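PDB 3FBQ: conserved domain protein from Bacillus anthracis, which is of unknown function but is built of antiparallel beta sheets, consistent with immunoglobulin-like (E-set) domains. Local coordinates for residues 51-56 and 103-108; 113-118 and 143-148; 212-217 and 225-230. All coordinates share one frame; numbering follows the deposited sequence.

Overall arrangement
From the N terminus, residues 51-56 start the strand that interaction 1 pairs with 103-108, closing a loop of 46 residues within a five-stranded antiparallel sheet. The chain then enters interaction 2, where 113-118 and 143-148 pair at the open end of the hairpin made by strands 114-126 and 131-144. Interaction 3 closes a short hairpin, 212-217 with 225-230, in an eight-stranded sheet. The three follow in series; none encloses or crosses another. Interactions 1 and 2 have centres about 9 Å apart and pack Leu54 against Phe117 and Val143. Interaction 3 meets interaction 1 through Asn214 and Thr105, tying the eight-stranded sheet to the five-stranded one, but does not touch interaction 2.

Interaction 1 of 3, residues 51-56 and 103-108; sequences GRTLSI and TTTHHD
In the five-stranded antiparallel sheet, Thr53, Leu54 and Ser55 face Thr105, Thr104 and Thr103 where strands 53-62 and 97-106 run side by side. Leu54 and Thr104 are the hydrogen-bonded pair: Leu54 N to Thr104 O and Thr104 N to Leu54 O both measure 2.8 Å. Non-hydrogen-bonded pairs flank them, Thr53 with Thr105 and Ser55 with Thr103. Thr105 divides its branches: OG1 packs against Thr53 CB, while CG2, anti to the backbone N, lies 3.6 Å from Arg52 CD. On the other face, Leu54 and Thr104 both pack against Leu76 of strand 71-78, as expected of two sheets facing each other in a beta sandwich. Where the ladder ends, Arg52 takes over. Bends at chi2 (52°) and chi3 (48°) fold its chain across the end of strand 97-106, and the guanidinium stacks on the His106 ring with centres 4.2 Å apart and planes at 28°. NH2 sits over the ring near its rim. Arg52 NH2 also donates to His106 O at 2.6 Å, approaching from above the carbonyl plane. The group grips Asp108 O end-on: Arg52 NH1 lies 2.8 Å and Arg52 NH2 2.9 Å from that one oxygen, both bonds near the guanidinium plane. NE bonds to Tyr179 OH on strand 175-184 of the eight-stranded sheet, so all three nitrogens are engaged and the group's rotation is fixed. His106 NE2 is hydrogen-bonded to Asn110 O, a second hold on the ring that probably limits its rotation under the arginine.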
ATOM      1  N   GLY A  51     -10.700   5.393 -23.720  1.00 29.06           N
ATOM      2  CA  GLY A  51     -11.111   6.773 -23.467  1.00 27.68           C
ATOM      3  C   GLY A  51     -11.739   6.881 -22.082  1.00 27.42           C
ATOM      4  O   GLY A  51     -11.624   7.929 -21.392  1.00 26.38           O
ATOM      5  N   ARG A  52     -12.400   5.806 -21.653  1.00 26.38           N
ATOM      6  CA  ARG A  52     -13.045   5.854 -20.364  1.00 26.32           C
ATOM      7  C   ARG A  52     -12.233   5.053 -19.391  1.00 26.58           C
ATOM      8  O   ARG A  52     -12.013   5.483 -18.260  1.00 26.51           O
ATOM      9  CB  ARG A  52     -14.482   5.318 -20.409  1.00 25.32           C
ATOM     10  CG  ARG A  52     -15.166   5.129 -19.029  1.00 25.96           C
ATOM     11  CD  ARG A  52     -15.152   6.346 -18.036  1.00 22.33           C
ATOM     12  NE  ARG A  52     -15.561   7.580 -18.702  1.00 24.47           N
ATOM     13  CZ  ARG A  52     -15.507   8.807 -18.166  1.00 24.76           C
ATOM     14  NH1 ARG A  52     -15.883   9.850 -18.864  1.00 23.08           N
ATOM     15  NH2 ARG A  52     -15.096   9.012 -16.927  1.00 26.81           N
ATOM     16  N   THR A  53     -11.846   3.845 -19.821  1.00 26.36           N
ATOM     17  CA  THR A  53     -11.200   2.919 -18.922  1.00 24.60           C
ATOM     18  C   THR A  53      -9.860   2.422 -19.524  1.00 25.61           C
ATOM     19  O   THR A  53      -9.697   2.365 -20.758  1.00 27.36           O
ATOM     20  CB  THR A  53     -12.182   1.854 -18.266  1.00 23.62           C
ATOM     21  OG1 THR A  53     -11.556   0.583 -18.269  1.00 23.50           O
ATOM     22  CG2 THR A  53     -13.523   1.698 -18.925  1.00 20.78           C
ATOM     23  N   LEU A  54      -8.863   2.165 -18.675  1.00 24.86           N
ATOM     24  CA  LEU A  54      -7.555   1.754 -19.146  1.00 23.96           C
ATOM     25  C   LEU A  54      -7.331   0.357 -18.620  1.00 24.18           C
ATOM     26  O   LEU A  54      -7.541   0.098 -17.432  1.00 24.54           O
ATOM     27  CB  LEU A  54      -6.522   2.686 -18.601  1.00 23.26           C
ATOM     28  CG  LEU A  54      -5.091   2.168 -18.628  1.00 24.20           C
ATOM     29  CD1 LEU A  54      -4.391   2.299 -20.008  1.00 22.54           C
ATOM     30  CD2 LEU A  54      -4.295   2.896 -17.501  1.00 23.88           C
ATOM     31  N   SER A  55      -7.000  -0.571 -19.505  1.00 24.26           N
ATOM     32  CA  SER A  55      -6.875  -1.932 -19.076  1.00 25.22           C
ATOM     33  C   SER A  55      -5.520  -2.343 -19.502  1.00 27.29           C
ATOM     34  O   SER A  55      -5.013  -1.970 -20.577  1.00 29.12           O
ATOM     35  CB  SER A  55      -7.950  -2.873 -19.616  1.00 24.49           C
ATOM     36  OG  SER A  55      -9.155  -2.174 -19.948  1.00 25.25           O
ATOM     37  N   ILE A  56      -4.907  -3.084 -18.602  1.00 28.74           N
ATOM     38  CA  ILE A  56      -3.533  -3.449 -18.700  1.00 29.85           C
ATOM     39  C   ILE A  56      -3.368  -4.917 -18.335  1.00 30.77           C
ATOM     40  O   ILE A  56      -4.072  -5.455 -17.452  1.00 31.26           O
ATOM     41  CB  ILE A  56      -2.797  -2.549 -17.736  1.00 30.75           C
ATOM     42  CG1 ILE A  56      -1.984  -1.607 -18.543  1.00 29.91           C
ATOM     43  CG2 ILE A  56      -2.100  -3.281 -16.487  1.00 26.21           C
ATOM     44  CD1 ILE A  56      -1.225  -0.763 -17.632  1.00 38.47           C
ATOM     45  N   THR A 103      -7.363  -2.787 -14.265  1.00 26.86           N
ATOM     46  CA  THR A 103      -8.350  -1.996 -14.953  1.00 28.40           C
ATOM     47  C   THR A 103      -8.532  -0.709 -14.172  1.00 28.76           C
ATOM     48  O   THR A 103      -8.822  -0.789 -13.010  1.00 29.56           O
ATOM     49  CB  THR A 103      -9.657  -2.788 -14.791  1.00 28.29           C
ATOM     50  OG1 THR A 103      -9.741  -3.689 -15.868  1.00 33.06           O
ATOM     51  CG2 THR A 103     -10.915  -1.951 -14.721  1.00 26.91           C
ATOM     52  N   THR A 104      -8.418   0.472 -14.763  1.00 29.22           N
ATOM     53  CA  THR A 104      -8.818   1.683 -14.023  1.00 29.33           C
ATOM     54  C   THR A 104      -9.805   2.579 -14.814  1.00 29.45           C
ATOM     55  O   THR A 104      -9.635   2.792 -16.010  1.00 29.73           O
ATOM     56  CB  THR A 104      -7.592   2.450 -13.567  1.00 29.71           C
ATOM     57  OG1 THR A 104      -6.694   1.517 -12.974  1.00 30.68           O
ATOM     58  CG2 THR A 104      -7.947   3.517 -12.544  1.00 30.07           C
ATOM     59  N   THR A 105     -10.833   3.077 -14.143  1.00 28.34           N
ATOM     60  CA  THR A 105     -11.818   3.922 -14.766  1.00 28.66           C
ATOM     61  C   THR A 105     -11.758   5.310 -14.138  1.00 28.86           C
ATOM     62  O   THR A 105     -11.939   5.443 -12.923  1.00 29.00           O
ATOM     63  CB  THR A 105     -13.227   3.286 -14.622  1.00 28.20           C
ATOM     64  OG1 THR A 105     -13.141   2.009 -15.245  1.00 34.09           O
ATOM     65  CG2 THR A 105     -14.251   4.044 -15.375  1.00 23.90           C
ATOM     66  N   HIS A 106     -11.509   6.336 -14.939  1.00 28.52           N
ATOM     67  CA  HIS A 106     -11.495   7.665 -14.399  1.00 30.94           C
ATOM     68  C   HIS A 106     -12.957   8.251 -14.433  1.00 32.34           C
ATOM     69  O   HIS A 106     -13.814   7.686 -15.122  1.00 33.26           O
ATOM     70  CB  HIS A 106     -10.499   8.484 -15.174  1.00 29.82           C
ATOM     71  CG  HIS A 106     -11.046   9.004 -16.461  1.00 31.15           C
ATOM     72  ND1 HIS A 106     -10.841   8.376 -17.666  1.00 30.41           N
ATOM     73  CD2 HIS A 106     -11.809  10.088 -16.728  1.00 30.75           C
ATOM     74  CE1 HIS A 106     -11.440   9.055 -18.624  1.00 32.52           C
ATOM     75  NE2 HIS A 106     -12.028  10.105 -18.084  1.00 32.16           N
ATOM     76  N   HIS A 107     -13.256   9.296 -13.648  1.00 33.73           N
ATOM     77  CA  HIS A 107     -14.597   9.942 -13.637  1.00 35.42           C
ATOM     78  C   HIS A 107     -14.494  11.433 -13.954  1.00 36.45           C
ATOM     79  O   HIS A 107     -15.192  12.293 -13.430  1.00 37.04           O
ATOM     80  CB  HIS A 107     -15.339   9.704 -12.329  1.00 34.66           C
ATOM     81  CG  HIS A 107     -15.356   8.275 -11.935  1.00 37.73           C
ATOM     82  ND1 HIS A 107     -14.952   7.834 -10.684  1.00 41.27           N
ATOM     83  CD2 HIS A 107     -15.666   7.166 -12.648  1.00 36.89           C
ATOM     84  CE1 HIS A 107     -15.055   6.519 -10.634  1.00 38.25           C
ATOM     85  NE2 HIS A 107     -15.457   6.089 -11.824  1.00 37.57           N
ATOM     86  N   ASP A 108     -13.558  11.719 -14.824  1.00 37.55           N
ATOM     87  CA  ASP A 108     -13.515  12.958 -15.497  1.00 38.00           C
ATOM     88  C   ASP A 108     -14.747  12.899 -16.432  1.00 37.29           C
ATOM     89  O   ASP A 108     -14.985  11.894 -17.117  1.00 36.94           O
ATOM     90  CB  ASP A 108     -12.183  13.004 -16.214  1.00 37.79           C
ATOM     91  CG  ASP A 108     -12.016  14.207 -17.061  1.00 43.70           C
ATOM     92  OD1 ASP A 108     -12.932  15.091 -17.055  1.00 47.76           O
ATOM     93  OD2 ASP A 108     -10.942  14.262 -17.751  1.00 49.29           O
TER

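Interaction 2 of 3, residues 113-118 and 143-148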
ATOM      1  N   ASP A 113      -8.226  11.593 -24.432  1.00 35.53           N
ATOM      2  CA  ASP A 113      -7.599  11.055 -25.645  1.00 36.13           C
ATOM      3  C   ASP A 113      -6.267  10.373 -25.322  1.00 35.70           C
ATOM      4  O   ASP A 113      -5.992   9.291 -25.801  1.00 36.22           O
ATOM      5  CB  ASP A 113      -7.461  12.133 -26.726  1.00 35.97           C
ATOM      6  CG  ASP A 113      -8.820  12.727 -27.135  1.00 39.19           C
ATOM      7  OD1 ASP A 113      -9.904  12.122 -26.900  1.00 40.82           O
ATOM      8  OD2 ASP A 113      -8.822  13.825 -27.733  1.00 44.71           O
ATOM      9  N   LYS A 114      -5.465  11.001 -24.482  1.00 35.71           N
ATOM     10  CA  LYS A 114      -4.247  10.394 -23.956  1.00 35.67           C
ATOM     11  C   LYS A 114      -4.459  10.133 -22.465  1.00 34.66           C
ATOM     12  O   LYS A 114      -4.918  10.999 -21.771  1.00 35.45           O
ATOM     13  CB  LYS A 114      -3.031  11.315 -24.235  1.00 35.58           C
ATOM     14  CG  LYS A 114      -2.565  11.208 -25.715  1.00 38.37           C
ATOM     15  CD  LYS A 114      -1.775  12.433 -26.233  1.00 41.98           C
ATOM     16  CE  LYS A 114      -1.447  12.305 -27.764  1.00 42.47           C
ATOM     17  NZ  LYS A 114      -0.693  13.478 -28.435  1.00 40.65           N
ATOM     18  N   VAL A 115      -4.196   8.923 -21.989  1.00 33.81           N
ATOM     19  CA  VAL A 115      -4.221   8.637 -20.560  1.00 32.81           C
ATOM     20  C   VAL A 115      -2.788   8.480 -20.089  1.00 32.13           C
ATOM     21  O   VAL A 115      -2.117   7.562 -20.519  1.00 33.39           O
ATOM     22  CB  VAL A 115      -4.929   7.289 -20.214  1.00 33.13           C
ATOM     23  CG1 VAL A 115      -4.832   6.992 -18.690  1.00 32.36           C
ATOM     24  CG2 VAL A 115      -6.364   7.287 -20.628  1.00 31.86           C
ATOM     25  N   ASN A 116      -2.334   9.353 -19.203  1.00 31.02           N
ATOM     26  CA  ASN A 116      -1.045   9.193 -18.544  1.00 30.68           C
ATOM     27  C   ASN A 116      -1.213   8.400 -17.286  1.00 29.76           C
ATOM     28  O   ASN A 116      -1.974   8.763 -16.382  1.00 30.58           O
ATOM     29  CB  ASN A 116      -0.458  10.559 -18.216  1.00 30.48           C
ATOM     30  CG  ASN A 116      -0.564  11.522 -19.405  1.00 35.71           C
ATOM     31  OD1 ASN A 116       0.108  11.324 -20.439  1.00 39.62           O
ATOM     32  ND2 ASN A 116      -1.400  12.587 -19.273  1.00 39.04           N
ATOM     33  N   PHE A 117      -0.523   7.297 -17.160  1.00 29.16           N
ATOM     34  CA  PHE A 117      -0.729   6.586 -15.891  1.00 29.82           C
ATOM     35  C   PHE A 117       0.577   6.154 -15.247  1.00 28.97           C
ATOM     36  O   PHE A 117       1.595   6.180 -15.936  1.00 27.90           O
ATOM     37  CB  PHE A 117      -1.660   5.416 -16.114  1.00 28.74           C
ATOM     38  CG  PHE A 117      -1.091   4.422 -17.014  1.00 28.77           C
ATOM     39  CD1 PHE A 117      -0.383   3.354 -16.505  1.00 27.50           C
ATOM     40  CD2 PHE A 117      -1.177   4.597 -18.412  1.00 31.77           C
ATOM     41  CE1 PHE A 117       0.180   2.406 -17.351  1.00 28.21           C
ATOM     42  CE2 PHE A 117      -0.611   3.642 -19.307  1.00 30.42           C
ATOM     43  CZ  PHE A 117       0.050   2.531 -18.764  1.00 29.90           C
ATOM     44  N   ARG A 118       0.555   5.787 -13.957  1.00 28.45           N
ATOM     45  CA  ARG A 118       1.756   5.189 -13.351  1.00 30.07           C
ATOM     46  C   ARG A 118       1.335   3.965 -12.649  1.00 29.99           C
ATOM     47  O   ARG A 118       0.382   3.971 -11.831  1.00 31.66           O
ATOM     48  CB  ARG A 118       2.549   6.103 -12.379  1.00 30.23           C
ATOM     49  CG  ARG A 118       2.485   7.592 -12.768  1.00 34.89           C
ATOM     50  CD  ARG A 118       3.784   8.424 -12.799  1.00 37.96           C
ATOM     51  NE  ARG A 118       4.358   8.663 -11.472  1.00 43.01           N
ATOM     52  CZ  ARG A 118       5.345   9.529 -11.165  1.00 44.99           C
ATOM     53  NH1 ARG A 118       5.910  10.321 -12.090  1.00 46.26           N
ATOM     54  NH2 ARG A 118       5.775   9.606  -9.899  1.00 43.69           N
ATOM     55  N   VAL A 143      -0.903   6.421 -22.695  1.00 29.23           N
ATOM     56  CA  VAL A 143      -1.477   5.709 -23.844  1.00 29.47           C
ATOM     57  C   VAL A 143      -2.523   6.549 -24.625  1.00 29.76           C
ATOM     58  O   VAL A 143      -3.357   7.194 -24.020  1.00 29.70           O
ATOM     59  CB  VAL A 143      -2.127   4.356 -23.413  1.00 28.61           C
ATOM     60  CG1 VAL A 143      -3.358   4.622 -22.594  1.00 29.95           C
ATOM     61  CG2 VAL A 143      -2.499   3.522 -24.605  1.00 26.53           C
ATOM     62  N   LYS A 144      -2.442   6.517 -25.951  1.00 30.12           N
ATOM     63  CA  LYS A 144      -3.514   7.020 -26.799  1.00 31.18           C
ATOM     64  C   LYS A 144      -4.730   6.101 -26.756  1.00 29.84           C
ATOM     65  O   LYS A 144      -4.611   4.888 -26.930  1.00 31.18           O
ATOM     66  CB  LYS A 144      -3.027   7.181 -28.241  1.00 31.74           C
ATOM     67  CG  LYS A 144      -3.888   8.105 -29.087  1.00 36.48           C
ATOM     68  CD  LYS A 144      -3.208   8.440 -30.404  1.00 44.35           C
ATOM     69  CE  LYS A 144      -4.226   8.768 -31.484  1.00 46.09           C
ATOM     70  NZ  LYS A 144      -4.476  10.232 -31.587  1.00 48.61           N
ATOM     71  N   SER A 145      -5.899   6.689 -26.524  1.00 29.04           N
ATOM     72  CA  SER A 145      -7.148   5.933 -26.477  1.00 27.90           C
ATOM     73  C   SER A 145      -7.633   5.541 -27.853  1.00 28.05           C
ATOM     74  O   SER A 145      -7.535   6.312 -28.789  1.00 28.54           O
ATOM     75  CB  SER A 145      -8.231   6.803 -25.877  1.00 26.96           C
ATOM     76  OG  SER A 145      -7.954   7.154 -24.533  1.00 28.63           O
ATOM     77  N   MET A 146      -8.234   4.364 -27.978  1.00 28.74           N
ATOM     78  CA  MET A 146      -9.030   4.101 -29.155  1.00 28.89           C
ATOM     79  C   MET A 146     -10.181   5.119 -29.201  1.00 29.63           C
ATOM     80  O   MET A 146     -10.624   5.579 -28.158  1.00 30.30           O
ATOM     81  CB  MET A 146      -9.409   2.603 -29.345  1.00 27.24           C
ATOM     82  CG  MET A 146     -10.214   1.862 -28.299  1.00 30.81           C
ATOM     83  SD  MET A 146     -10.342   0.037 -28.658  1.00 26.73           S
ATOM     84  CE  MET A 146      -9.989   0.307 -30.308  1.00 20.38           C
ATOM     85  N   ASP A 147     -10.595   5.542 -30.405  1.00 31.17           N
ATOM     86  CA  ASP A 147     -11.804   6.376 -30.598  1.00 32.29           C
ATOM     87  C   ASP A 147     -13.095   5.660 -30.301  1.00 31.75           C
ATOM     88  O   ASP A 147     -13.259   4.467 -30.606  1.00 31.21           O
ATOM     89  CB  ASP A 147     -11.923   6.806 -32.056  1.00 34.36           C
ATOM     90  CG  ASP A 147     -11.267   8.159 -32.328  1.00 40.91           C
ATOM     91  OD1 ASP A 147     -11.603   9.149 -31.579  1.00 46.60           O
ATOM     92  OD2 ASP A 147     -10.424   8.216 -33.285  1.00 44.57           O
ATOM     93  N   SER A 148     -14.040   6.398 -29.738  1.00 31.82           N
ATOM     94  CA  SER A 148     -15.396   5.892 -29.649  1.00 32.02           C
ATOM     95  C   SER A 148     -16.464   6.950 -29.991  1.00 32.87           C
ATOM     96  O   SER A 148     -16.282   8.143 -29.709  1.00 30.86           O
ATOM     97  CB  SER A 148     -15.618   5.410 -28.260  1.00 31.43           C
ATOM     98  OG  SER A 148     -15.426   6.527 -27.459  1.00 30.28           O
TER
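Val115 and Val143 point to the same face of the sheet near the open end of the hairpin formed by strands 114-126 and 131-144. Val143 CG1 stands between its backbone N and carbonyl carbon (chi1 69°), which sets it 3.9 Å from Val115 CB. Phe117 joins them from farther along its strand: its CE2 comes within 4.4 Å of Val143 CG1, and Val143 N lies at the ring's edge. Leu54 of the facing sheet packs on both Phe117 and Val143. Below these side chains the backbones bond in both directions, Val115 N to Val143 O at 2.8 Å and Val143 N to Val115 O at 2.7 Å. Lys114 and Lys144 form the neighbouring non-hydrogen-bonded pair and turn to the other face, their NZ atoms 5.9 Å apart. Past the strand, Ser145 N reaches Asp113 O at 2.7 Å in a nearly straight bond (169°), while Ser145 OG bonds to Lys112 O and Ser49 OG. The pairing is thus two-sided: valines and phenylalanine enter the interior between the sheets, and the lysine amines stay on the exposed face, where solvent would probably ease their mutual repulsion.

Interaction 3 of 3, residues 212-217 and 225-230; sequences EGNGGS and RWSATF
Segments 212-217 and 225-230 run antiparallel, their axes 4.4 Å apart at closest and 151° between directions, as the two arms of a beta hairpin interrupted by a bulge. Glu212 pairs with Thr229, Gly213 with Ala228, and Ser217 with Arg225. Three residues on one arm, Asn214 to Gly216, therefore stand against two on the other, Trp226 and Ser227. Thr229 N donates to Glu212 O at 3.0 Å, and in the bulge Asn214 N still reaches Ser227 O at 2.9 Å. Beyond it, Ser217 N bonds to Arg225 O, also at 2.9 Å; the return bond from Arg225 N to Ser217 O is weak. Gly215 takes a positive phi (113°) that suits glycine. Asn214 points toward the opposite arm and crosses Thr229 at about a right angle, its amide group lying beside the hydroxyls of Ser227 and Thr229. Asn214 CG is 3.3 Å from Thr229 OG1, and Asn214 CB 3.5 Å from Ser227 OG. The carbonyl of Asn214 accepts from Ser85 OG, so the bulge meets the five-stranded sheet. On the other face the Trp226 indole lies obliquely against the glycine backbone, its CE3 3.5 Å from Gly216 CA. At the outer ends, Arg225 turns its guanidinium away to a salt bridge with Glu167, and Glu212 bonds to Tyr21. Gly216 and Ser217 also pair with a strand of the second subunit in an antiparallel ladder, carrying the sheet across the interface. At the Glu212 end, away from the turn, the Ala228 methyl CB rests 4.0 Å from Gly213 CA.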
ATOM      1  N   GLU A 212     -19.498  -5.737 -17.676  1.00 37.31           N
ATOM      2  CA  GLU A 212     -18.859  -5.683 -16.379  1.00 36.93           C
ATOM      3  C   GLU A 212     -18.896  -4.270 -15.858  1.00 35.25           C
ATOM      4  O   GLU A 212     -18.403  -3.401 -16.527  1.00 35.77           O
ATOM      5  CB  GLU A 212     -17.394  -6.017 -16.606  1.00 37.70           C
ATOM      6  CG  GLU A 212     -16.809  -6.865 -15.550  1.00 41.79           C
ATOM      7  CD  GLU A 212     -15.710  -7.747 -16.103  1.00 48.09           C
ATOM      8  OE1 GLU A 212     -14.560  -7.223 -16.333  1.00 50.43           O
ATOM      9  OE2 GLU A 212     -16.028  -8.958 -16.316  1.00 48.40           O
ATOM     10  N   GLY A 213     -19.425  -4.032 -14.666  1.00 33.70           N
ATOM     11  CA  GLY A 213     -19.400  -2.690 -14.068  1.00 32.30           C
ATOM     12  C   GLY A 213     -17.997  -2.076 -14.130  1.00 31.94           C
ATOM     13  O   GLY A 213     -17.025  -2.807 -14.253  1.00 31.76           O
ATOM     14  N   ASN A 214     -17.910  -0.745 -14.110  1.00 31.07           N
ATOM     15  CA  ASN A 214     -16.650  -0.010 -14.047  1.00 30.18           C
ATOM     16  C   ASN A 214     -16.616   0.821 -12.814  1.00 29.84           C
ATOM     17  O   ASN A 214     -15.700   1.632 -12.670  1.00 30.23           O
ATOM     18  CB  ASN A 214     -16.507   0.972 -15.206  1.00 30.51           C
ATOM     19  CG  ASN A 214     -16.772   0.331 -16.531  1.00 31.40           C
ATOM     20  OD1 ASN A 214     -16.389  -0.833 -16.761  1.00 29.04           O
ATOM     21  ND2 ASN A 214     -17.437   1.083 -17.436  1.00 32.07           N
ATOM     22  N   GLY A 215     -17.636   0.669 -11.961  1.00 28.61           N
ATOM     23  CA  GLY A 215     -17.703   1.353 -10.689  1.00 27.41           C
ATOM     24  C   GLY A 215     -18.826   2.364 -10.624  1.00 27.62           C
ATOM     25  O   GLY A 215     -19.266   2.871 -11.658  1.00 27.81           O
ATOM     26  N   GLY A 216     -19.269   2.671  -9.401  1.00 27.51           N
ATOM     27  CA  GLY A 216     -20.248   3.711  -9.125  1.00 27.21           C
ATOM     28  C   GLY A 216     -19.814   4.720  -8.074  1.00 27.79           C
ATOM     29  O   GLY A 216     -18.871   4.498  -7.306  1.00 28.04           O
ATOM     30  N   SER A 217     -20.553   5.822  -8.027  1.00 28.25           N
ATOM     31  CA  SER A 217     -20.256   6.996  -7.259  1.00 29.16           C
ATOM     32  C   SER A 217     -21.569   7.677  -6.871  1.00 30.18           C
ATOM     33  O   SER A 217     -22.524   7.651  -7.646  1.00 29.83           O
ATOM     34  CB  SER A 217     -19.532   7.964  -8.154  1.00 28.92           C
ATOM     35  OG  SER A 217     -18.163   7.732  -8.085  1.00 33.32           O
ATOM     36  N   ARG A 225     -24.269   7.284  -9.761  1.00 27.28           N
ATOM     37  CA  ARG A 225     -23.915   7.187 -11.163  1.00 26.64           C
ATOM     38  C   ARG A 225     -23.022   5.984 -11.310  1.00 26.53           C
ATOM     39  O   ARG A 225     -22.133   5.774 -10.472  1.00 26.43           O
ATOM     40  CB  ARG A 225     -23.181   8.433 -11.622  1.00 26.08           C
ATOM     41  CG  ARG A 225     -23.771   9.712 -10.958  1.00 31.60           C
ATOM     42  CD  ARG A 225     -23.369  10.988 -11.656  1.00 36.64           C
ATOM     43  NE  ARG A 225     -23.298  10.789 -13.115  1.00 41.35           N
ATOM     44  CZ  ARG A 225     -22.647  11.601 -13.955  1.00 42.64           C
ATOM     45  NH1 ARG A 225     -22.009  12.669 -13.471  1.00 42.53           N
ATOM     46  NH2 ARG A 225     -22.613  11.348 -15.270  1.00 41.29           N
ATOM     47  N   TRP A 226     -23.272   5.191 -12.366  1.00 25.57           N
ATOM     48  CA  TRP A 226     -22.570   3.944 -12.640  1.00 24.59           C
ATOM     49  C   TRP A 226     -22.207   3.937 -14.089  1.00 25.15           C
ATOM     50  O   TRP A 226     -22.735   4.707 -14.903  1.00 26.92           O
ATOM     51  CB  TRP A 226     -23.538   2.756 -12.549  1.00 24.78           C
ATOM     52  CG  TRP A 226     -24.241   2.491 -11.306  1.00 22.23           C
ATOM     53  CD1 TRP A 226     -25.537   2.833 -11.002  1.00 25.97           C
ATOM     54  CD2 TRP A 226     -23.758   1.750 -10.224  1.00 21.74           C
ATOM     55  NE1 TRP A 226     -25.871   2.376  -9.753  1.00 28.00           N
ATOM     56  CE2 TRP A 226     -24.779   1.718  -9.247  1.00 28.16           C
ATOM     57  CE3 TRP A 226     -22.529   1.144  -9.940  1.00 25.54           C
ATOM     58  CZ2 TRP A 226     -24.604   1.094  -8.008  1.00 31.12           C
ATOM     59  CZ3 TRP A 226     -22.340   0.529  -8.704  1.00 25.87           C
ATOM     60  CH2 TRP A 226     -23.364   0.512  -7.754  1.00 31.27           C
ATOM     61  N   SER A 227     -21.389   2.982 -14.482  1.00 24.81           N
ATOM     62  CA  SER A 227     -21.267   2.662 -15.904  1.00 24.60           C
ATOM     63  C   SER A 227     -20.807   1.230 -16.089  1.00 25.38           C
ATOM     64  O   SER A 227     -20.164   0.647 -15.183  1.00 26.65           O
ATOM     65  CB  SER A 227     -20.307   3.609 -16.566  1.00 23.61           C
ATOM     66  OG  SER A 227     -19.006   3.106 -16.457  1.00 27.41           O
ATOM     67  N   ALA A 228     -21.133   0.611 -17.222  1.00 25.40           N
ATOM     68  CA  ALA A 228     -20.678  -0.764 -17.423  1.00 25.25           C
ATOM     69  C   ALA A 228     -20.178  -0.933 -18.816  1.00 26.65           C
ATOM     70  O   ALA A 228     -20.555  -0.167 -19.747  1.00 27.54           O
ATOM     71  CB  ALA A 228     -21.761  -1.683 -17.191  1.00 24.77           C
ATOM     72  N   THR A 229     -19.351  -1.949 -19.022  1.00 26.86           N
ATOM     73  CA  THR A 229     -18.866  -2.124 -20.387  1.00 27.41           C
ATOM     74  C   THR A 229     -19.328  -3.434 -20.946  1.00 27.32           C
ATOM     75  O   THR A 229     -19.375  -4.416 -20.231  1.00 26.39           O
ATOM     76  CB  THR A 229     -17.357  -1.977 -20.435  1.00 27.71           C
ATOM     77  OG1 THR A 229     -17.032  -0.859 -19.613  1.00 28.17           O
ATOM     78  CG2 THR A 229     -16.846  -1.724 -21.920  1.00 27.15           C
ATOM     79  N   PHE A 230     -19.707  -3.427 -22.210  1.00 27.81           N
ATOM     80  CA  PHE A 230     -20.223  -4.629 -22.811  1.00 29.62           C
ATOM     81  C   PHE A 230     -19.583  -4.883 -24.170  1.00 31.27           C
ATOM     82  O   PHE A 230     -18.904  -4.000 -24.750  1.00 31.89           O
ATOM     83  CB  PHE A 230     -21.718  -4.561 -23.000  1.00 29.45           C
ATOM     84  CG  PHE A 230     -22.509  -4.109 -21.785  1.00 29.67           C
ATOM     85  CD1 PHE A 230     -23.347  -5.043 -21.088  1.00 30.75           C
ATOM     86  CD2 PHE A 230     -22.502  -2.773 -21.382  1.00 28.42           C
ATOM     87  CE1 PHE A 230     -24.153  -4.649 -20.012  1.00 28.59           C
ATOM     88  CE2 PHE A 230     -23.275  -2.332 -20.261  1.00 28.77           C
ATOM     89  CZ  PHE A 230     -24.113  -3.284 -19.575  1.00 32.16           C
TER